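Local atomic coordinates of peroxisomal membrane protein LPX1 (Saccharomyces cerevisiae, PDB entry 2Y6U), a protein that hydrolyses ester bonds of lipids as a peroxisomal alpha/beta-hydrolase with acyl esterase, lipase and phospholipase A activity. Residues A[51-57]-A[84-90]; A[3-7]-A[72-78]. All coordinates share one frame; numbering follows the deposited sequence.

Contact 1: A[51-57]-A[84-90]; sequences TRLNLVF and YAIDKVL
L53 and I86 pair in the first half of a parallel two-strand ladder, and V56 and L90 in the second, but the two halves differ by one residue in register. L53 N donates to A85 O at 2.9 Å, and L53 O accepts D87 N at 2.7 Å. The next amide of this strand to face 84-90, L55 N, turns to K88 O at 3.0 Å instead of to D87, so D87 is the extra residue of a beta bulge. Beyond it the ladder is regular again, closing with F57 N on L90 O, almost straight at 174°. On the face carrying V56 and L90, V56 CG2 packs on L90 CD1 (3.9 Å). On the other face L55 and I86 cross at about a right angle through their terminal methyls, and V89 CG1 lies at the edge of the F57 ring, 3.7 Å from F57 CD1.

At the bulge, D87 runs alongside R52: the aliphatic R52 CG rests 3.5 Å from D87 CB, while the charged ends do not meet. The chi1 of D87 (-165°) turns its carboxylate away from the backbone N, and OD2 accepts a hydrogen bond from a water that also donates to N54 OD1. That amide oxygen takes a weak, bent bond from K88 N as well, while N54 ND2 turns to N139. Further out, R43 and R46 form salt bridges with D87 OD1. The buried carboxylate at the bulge is thus met by two arginines and a bridging water, which probably favours its ionised form.

Contact 2: A[3-7]-A[72-78]; sequences QNRFK and LPRLVAA
R5 sets CG anti to its own backbone N (chi1 -179°) and stays extended as far as NE, a straight arm that carries its guanidinium across to the loop 72-78. On the way R5 CG passes over the centre of the neighbouring F6 ring, 3.7 Å above its plane. At the far end three backbone carbonyls line the guanidinium edge. R5 NH1 donates to L75 O at 2.8 Å and to L72 O at 3.1 Å, and R5 NH2 donates to V76 O at 2.9 Å, with a weak second bond to L75 O. The L72 carbonyl receives NH1 within its own plane, whereas the carbonyls of L75 and V76 are approached from above theirs.

In this alpha/beta-hydrolase fold, loop 72-78 is part of the connection from strand 51-58 to its parallel neighbour 84-92, and segment 3-7 runs into the beginning of strand 6-11, the outermost strand of the main sheet within this chain. The F6 ring reaches the L72 carbonyl edge-on, with F6 CE2 3.8 Å from L72 O. A leucine in place of R5 would probably leave the carbonyls of L72, L75 and V76 without the donor they share, and the link between segment 3-7 and the loop much weaker. Q3 closes back on F6: its OE1 accepts F6 N on a lone pair, while Q3 NE2 donates to F6 O at 2.8 Å. Q3 CB also lies against P73 CG, 4.3 Å away.

In the fold
Contact 2 joins the edge of the sheet that holds contact 1 to loop 72-78 lying against one face of it, the two centres about 10 Å apart. The loop is part of the very connection that joins the two strands of contact 1, so segment 3-7 is hydrogen-bonded, through R5, to the connection between them. The two contacts meet through side chains: L55 CD2 lies 3.7 Å from L75 CD1, and I86 CG2 is equally far from F6 CE1. Helix 330-347 covers the same face, touching L53, Y84 and L75. Toward the end of strand 51-58, F57 comes near, without touching, a probable nucleophile elbow around S145, and contact 1 thus runs toward the likely catalytic end of the sheet.

Contact 1: A[51-57]-A[84-90]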
loop_
_atom_site.group_PDB
_atom_site.type_symbol
_atom_site.label_atom_id
_atom_site.label_comp_id
_atom_site.label_asym_id
_atom_site.label_seq_id
_atom_site.Cartn_x
_atom_site.Cartn_y
_atom_site.Cartn_z
ATOM N N THR A 51 -18.360 10.539 18.203
ATOM C CA THR A 51 -17.215 10.071 17.400
ATOM C C THR A 51 -16.561 8.927 18.093
ATOM O O THR A 51 -16.230 8.981 19.281
ATOM C CB THR A 51 -16.214 11.209 17.204
ATOM O OG1 THR A 51 -16.890 12.308 16.637
ATOM C CG2 THR A 51 -15.102 10.855 16.287
ATOM N N ARG A 52 -16.320 7.866 17.349
ATOM C CA ARG A 52 -15.533 6.807 17.815
ATOM C C ARG A 52 -14.038 7.162 17.583
ATOM O O ARG A 52 -13.643 7.448 16.460
ATOM C CB ARG A 52 -15.801 5.556 16.983
ATOM C CG ARG A 52 -16.901 4.606 17.420
ATOM C CD ARG A 52 -18.184 5.023 16.905
ATOM N NE ARG A 52 -18.957 3.939 16.274
ATOM C CZ ARG A 52 -20.270 4.016 15.991
ATOM N NH1 ARG A 52 -20.987 5.109 16.306
ATOM N NH2 ARG A 52 -20.876 2.984 15.385
ATOM N N LEU A 53 -13.216 7.027 18.616
ATOM C CA LEU A 53 -11.770 7.192 18.451
ATOM C C LEU A 53 -11.145 5.834 18.457
ATOM O O LEU A 53 -11.389 5.002 19.337
ATOM C CB LEU A 53 -11.111 8.040 19.541
ATOM C CG LEU A 53 -11.522 9.507 19.658
ATOM C CD1 LEU A 53 -10.972 10.085 20.946
ATOM C CD2 LEU A 53 -11.020 10.325 18.478
ATOM N N ASN A 54 -10.340 5.590 17.440
ATOM C CA ASN A 54 -9.586 4.367 17.355
ATOM C C ASN A 54 -8.085 4.720 17.411
ATOM O O ASN A 54 -7.654 5.639 16.720
ATOM C CB ASN A 54 -9.872 3.636 16.019
ATOM C CG ASN A 54 -11.325 3.265 15.867
ATOM O OD1 ASN A 54 -11.862 2.675 16.796
ATOM N ND2 ASN A 54 -11.993 3.698 14.796
ATOM N N LEU A 55 -7.353 3.992 18.200
ATOM C CA LEU A 55 -5.950 4.213 18.405
ATOM C C LEU A 55 -5.135 3.034 18.055
ATOM O O LEU A 55 -5.465 1.923 18.449
ATOM C CB LEU A 55 -5.702 4.574 19.876
ATOM C CG LEU A 55 -5.979 5.960 20.372
ATOM C CD1 LEU A 55 -7.182 6.624 19.961
ATOM C CD2 LEU A 55 -5.861 6.010 21.989
ATOM N N VAL A 56 -4.024 3.260 17.353
ATOM C CA VAL A 56 -3.176 2.177 16.931
ATOM C C VAL A 56 -1.745 2.490 17.406
ATOM O O VAL A 56 -1.258 3.526 17.120
ATOM C CB VAL A 56 -3.169 2.002 15.415
ATOM C CG1 VAL A 56 -2.194 0.869 15.012
ATOM C CG2 VAL A 56 -4.648 1.728 14.898
ATOM N N PHE A 57 -1.169 1.626 18.229
ATOM C CA PHE A 57 0.139 1.936 18.842
ATOM C C PHE A 57 1.197 0.974 18.283
ATOM O O PHE A 57 0.977 -0.235 18.253
ATOM C CB PHE A 57 0.131 1.682 20.348
ATOM C CG PHE A 57 -0.576 2.728 21.157
ATOM C CD1 PHE A 57 -1.956 2.645 21.374
ATOM C CD2 PHE A 57 0.126 3.793 21.703
ATOM C CE1 PHE A 57 -2.600 3.612 22.142
ATOM C CE2 PHE A 57 -0.513 4.742 22.485
ATOM C CZ PHE A 57 -1.890 4.648 22.684
ATOM N N TYR A 84 -17.021 12.288 22.178
ATOM C CA TYR A 84 -16.161 11.253 21.619
ATOM C C TYR A 84 -15.900 10.225 22.738
ATOM O O TYR A 84 -16.123 10.516 23.938
ATOM C CB TYR A 84 -14.857 11.881 21.106
ATOM C CG TYR A 84 -13.942 12.577 22.142
ATOM C CD1 TYR A 84 -13.068 11.848 22.937
ATOM C CD2 TYR A 84 -13.919 13.969 22.269
ATOM C CE1 TYR A 84 -12.218 12.462 23.852
ATOM C CE2 TYR A 84 -13.070 14.593 23.187
ATOM C CZ TYR A 84 -12.202 13.827 23.965
ATOM O OH TYR A 84 -11.347 14.437 24.892
ATOM N N ALA A 85 -15.445 9.065 22.327
ATOM C CA ALA A 85 -14.960 8.015 23.197
ATOM C C ALA A 85 -14.113 7.049 22.403
ATOM O O ALA A 85 -14.373 6.784 21.231
ATOM C CB ALA A 85 -16.183 7.230 23.890
ATOM N N ILE A 86 -13.115 6.495 23.068
ATOM C CA ILE A 86 -12.308 5.440 22.510
ATOM C C ILE A 86 -13.138 4.214 22.242
ATOM O O ILE A 86 -13.875 3.705 23.126
ATOM C CB ILE A 86 -11.105 5.031 23.402
ATOM C CG1 ILE A 86 -10.109 6.179 23.497
ATOM C CG2 ILE A 86 -10.346 3.822 22.787
ATOM C CD1 ILE A 86 -9.060 5.888 24.578
ATOM N N ASP A 87 -13.109 3.747 21.008
ATOM C CA ASP A 87 -13.852 2.558 20.696
ATOM C C ASP A 87 -12.924 1.369 20.640
ATOM O O ASP A 87 -13.226 0.364 21.217
ATOM C CB ASP A 87 -14.610 2.763 19.404
ATOM C CG ASP A 87 -15.688 1.719 19.174
ATOM O OD1 ASP A 87 -16.618 1.587 20.039
ATOM O OD2 ASP A 87 -15.556 1.014 18.137
ATOM N N LYS A 88 -11.866 1.417 19.826
ATOM C CA LYS A 88 -10.876 0.352 19.696
ATOM C C LYS A 88 -9.454 0.846 19.911
ATOM O O LYS A 88 -9.096 1.911 19.450
ATOM C CB LYS A 88 -10.904 -0.282 18.321
ATOM C CG LYS A 88 -12.213 -1.000 17.964
ATOM C CD LYS A 88 -11.933 -2.076 16.852
ATOM C CE LYS A 88 -13.101 -2.963 16.484
ATOM N NZ LYS A 88 -12.522 -4.047 15.552
ATOM N N VAL A 89 -8.617 0.026 20.524
ATOM C CA VAL A 89 -7.189 0.268 20.580
ATOM C C VAL A 89 -6.492 -0.977 20.076
ATOM O O VAL A 89 -6.791 -2.087 20.542
ATOM C CB VAL A 89 -6.645 0.543 22.017
ATOM C CG1 VAL A 89 -5.116 0.850 22.006
ATOM C CG2 VAL A 89 -7.401 1.669 22.663
ATOM N N LEU A 90 -5.562 -0.827 19.134
ATOM C CA LEU A 90 -4.793 -1.970 18.611
ATOM C C LEU A 90 -3.356 -1.863 19.029
ATOM O O LEU A 90 -2.689 -0.848 18.768
ATOM C CB LEU A 90 -4.818 -1.985 17.095
ATOM C CG LEU A 90 -6.172 -1.808 16.415
ATOM C CD1 LEU A 90 -6.096 -1.862 14.863
ATOM C CD2 LEU A 90 -7.208 -2.878 16.909
HETATM O O HOH W 1 -14.018 1.360 16.057
#

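Contact 2: A[3-7]-A[72-78]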
loop_
_atom_site.group_PDB
_atom_site.type_symbol
_atom_site.label_atom_id
_atom_site.label_comp_id
_atom_site.label_asym_id
_atom_site.label_seq_id
_atom_site.Cartn_x
_atom_site.Cartn_y
_atom_site.Cartn_z
ATOM N N GLN A 3 -6.418 -4.130 34.204
ATOM C CA GLN A 3 -7.201 -3.147 33.249
ATOM C C GLN A 3 -8.629 -3.689 32.920
ATOM O O GLN A 3 -8.793 -4.809 32.455
ATOM C CB GLN A 3 -6.424 -2.641 32.038
ATOM C CG GLN A 3 -6.552 -3.178 30.575
ATOM C CD GLN A 3 -7.932 -3.233 29.906
ATOM O OE1 GLN A 3 -8.707 -2.285 29.952
ATOM N NE2 GLN A 3 -8.223 -4.394 29.246
ATOM N N ASN A 4 -9.634 -2.886 33.263
ATOM C CA ASN A 4 -11.053 -3.264 33.208
ATOM C C ASN A 4 -11.858 -2.361 32.300
ATOM O O ASN A 4 -13.054 -2.383 32.276
ATOM C CB ASN A 4 -11.572 -3.122 34.600
ATOM C CG ASN A 4 -10.952 -4.117 35.528
ATOM O OD1 ASN A 4 -10.819 -5.302 35.177
ATOM N ND2 ASN A 4 -10.646 -3.680 36.759
ATOM N N ARG A 5 -11.178 -1.520 31.560
ATOM C CA ARG A 5 -11.859 -0.589 30.678
ATOM C C ARG A 5 -12.284 -1.209 29.368
ATOM O O ARG A 5 -13.308 -0.849 28.832
ATOM C CB ARG A 5 -10.919 0.552 30.451
ATOM C CG ARG A 5 -11.428 1.652 29.582
ATOM C CD ARG A 5 -10.375 2.800 29.672
ATOM N NE ARG A 5 -10.891 4.006 29.053
ATOM C CZ ARG A 5 -10.182 5.064 28.710
ATOM N NH1 ARG A 5 -8.863 5.050 28.922
ATOM N NH2 ARG A 5 -10.801 6.115 28.164
ATOM N N PHE A 6 -11.464 -2.113 28.839
ATOM C CA PHE A 6 -11.625 -2.663 27.496
ATOM C C PHE A 6 -11.597 -4.186 27.514
ATOM O O PHE A 6 -10.796 -4.777 28.226
ATOM C CB PHE A 6 -10.452 -2.261 26.577
ATOM C CG PHE A 6 -10.288 -0.785 26.391
ATOM C CD1 PHE A 6 -11.186 -0.070 25.625
ATOM C CD2 PHE A 6 -9.174 -0.129 26.928
ATOM C CE1 PHE A 6 -11.017 1.305 25.433
ATOM C CE2 PHE A 6 -9.009 1.198 26.747
ATOM C CZ PHE A 6 -9.915 1.922 25.982
ATOM N N LYS A 7 -12.450 -4.794 26.698
ATOM C CA LYS A 7 -12.354 -6.221 26.392
ATOM C C LYS A 7 -11.100 -6.432 25.569
ATOM O O LYS A 7 -10.847 -5.698 24.579
ATOM C CB LYS A 7 -13.582 -6.633 25.558
ATOM C CG LYS A 7 -13.508 -8.017 24.968
ATOM C CD LYS A 7 -14.670 -8.235 23.898
ATOM C CE LYS A 7 -15.164 -9.684 23.716
ATOM N NZ LYS A 7 -14.046 -10.554 23.297
ATOM N N LEU A 72 -3.176 2.007 28.589
ATOM C CA LEU A 72 -4.613 1.758 28.345
ATOM C C LEU A 72 -5.580 2.351 29.347
ATOM O O LEU A 72 -6.520 2.967 28.934
ATOM C CB LEU A 72 -4.886 0.234 28.199
ATOM C CG LEU A 72 -4.161 -0.394 27.044
ATOM C CD1 LEU A 72 -4.269 -1.988 27.140
ATOM C CD2 LEU A 72 -4.678 0.183 25.663
ATOM N N PRO A 73 -5.376 2.190 30.665
ATOM C CA PRO A 73 -6.357 2.798 31.543
ATOM C C PRO A 73 -6.194 4.317 31.677
ATOM O O PRO A 73 -7.047 4.948 32.252
ATOM C CB PRO A 73 -6.156 2.074 32.884
ATOM C CG PRO A 73 -4.895 1.315 32.730
ATOM C CD PRO A 73 -4.389 1.381 31.392
ATOM N N ARG A 74 -5.127 4.894 31.105
ATOM C CA ARG A 74 -4.797 6.288 31.355
ATOM C C ARG A 74 -5.123 7.196 30.155
ATOM O O ARG A 74 -5.116 8.426 30.273
ATOM C CB ARG A 74 -3.321 6.353 31.673
ATOM C CG ARG A 74 -3.035 5.871 33.032
ATOM C CD ARG A 74 -1.559 5.590 33.195
ATOM N NE ARG A 74 -1.333 5.183 34.566
ATOM C CZ ARG A 74 -1.418 3.937 35.029
ATOM N NH1 ARG A 74 -1.691 2.890 34.232
ATOM N NH2 ARG A 74 -1.205 3.733 36.296
ATOM N N LEU A 75 -5.506 6.572 29.055
ATOM C CA LEU A 75 -5.919 7.262 27.888
ATOM C C LEU A 75 -7.218 8.061 28.000
ATOM O O LEU A 75 -8.062 7.746 28.750
ATOM C CB LEU A 75 -5.946 6.323 26.699
ATOM C CG LEU A 75 -4.551 5.874 26.195
ATOM C CD1 LEU A 75 -4.799 4.644 25.278
ATOM C CD2 LEU A 75 -3.786 6.968 25.462
ATOM N N VAL A 76 -7.287 9.087 27.153
ATOM C CA VAL A 76 -8.333 10.112 27.084
ATOM C C VAL A 76 -9.697 9.527 27.496
ATOM O O VAL A 76 -10.275 8.651 26.843
ATOM C CB VAL A 76 -8.268 10.774 25.618
ATOM C CG1 VAL A 76 -9.156 10.055 24.553
ATOM C CG2 VAL A 76 -8.328 12.365 25.599
ATOM N N ALA A 77 -10.195 10.040 28.594
ATOM C CA ALA A 77 -11.544 9.713 29.098
ATOM C C ALA A 77 -12.568 10.154 28.048
ATOM O O ALA A 77 -12.306 11.119 27.296
ATOM C CB ALA A 77 -11.818 10.458 30.425
ATOM N N ALA A 78 -13.708 9.458 28.000
ATOM C CA ALA A 78 -14.814 9.826 27.160
ATOM C C ALA A 78 -15.214 11.205 27.599
ATOM O O ALA A 78 -15.370 11.469 28.815
ATOM C CB ALA A 78 -15.963 8.850 27.329
#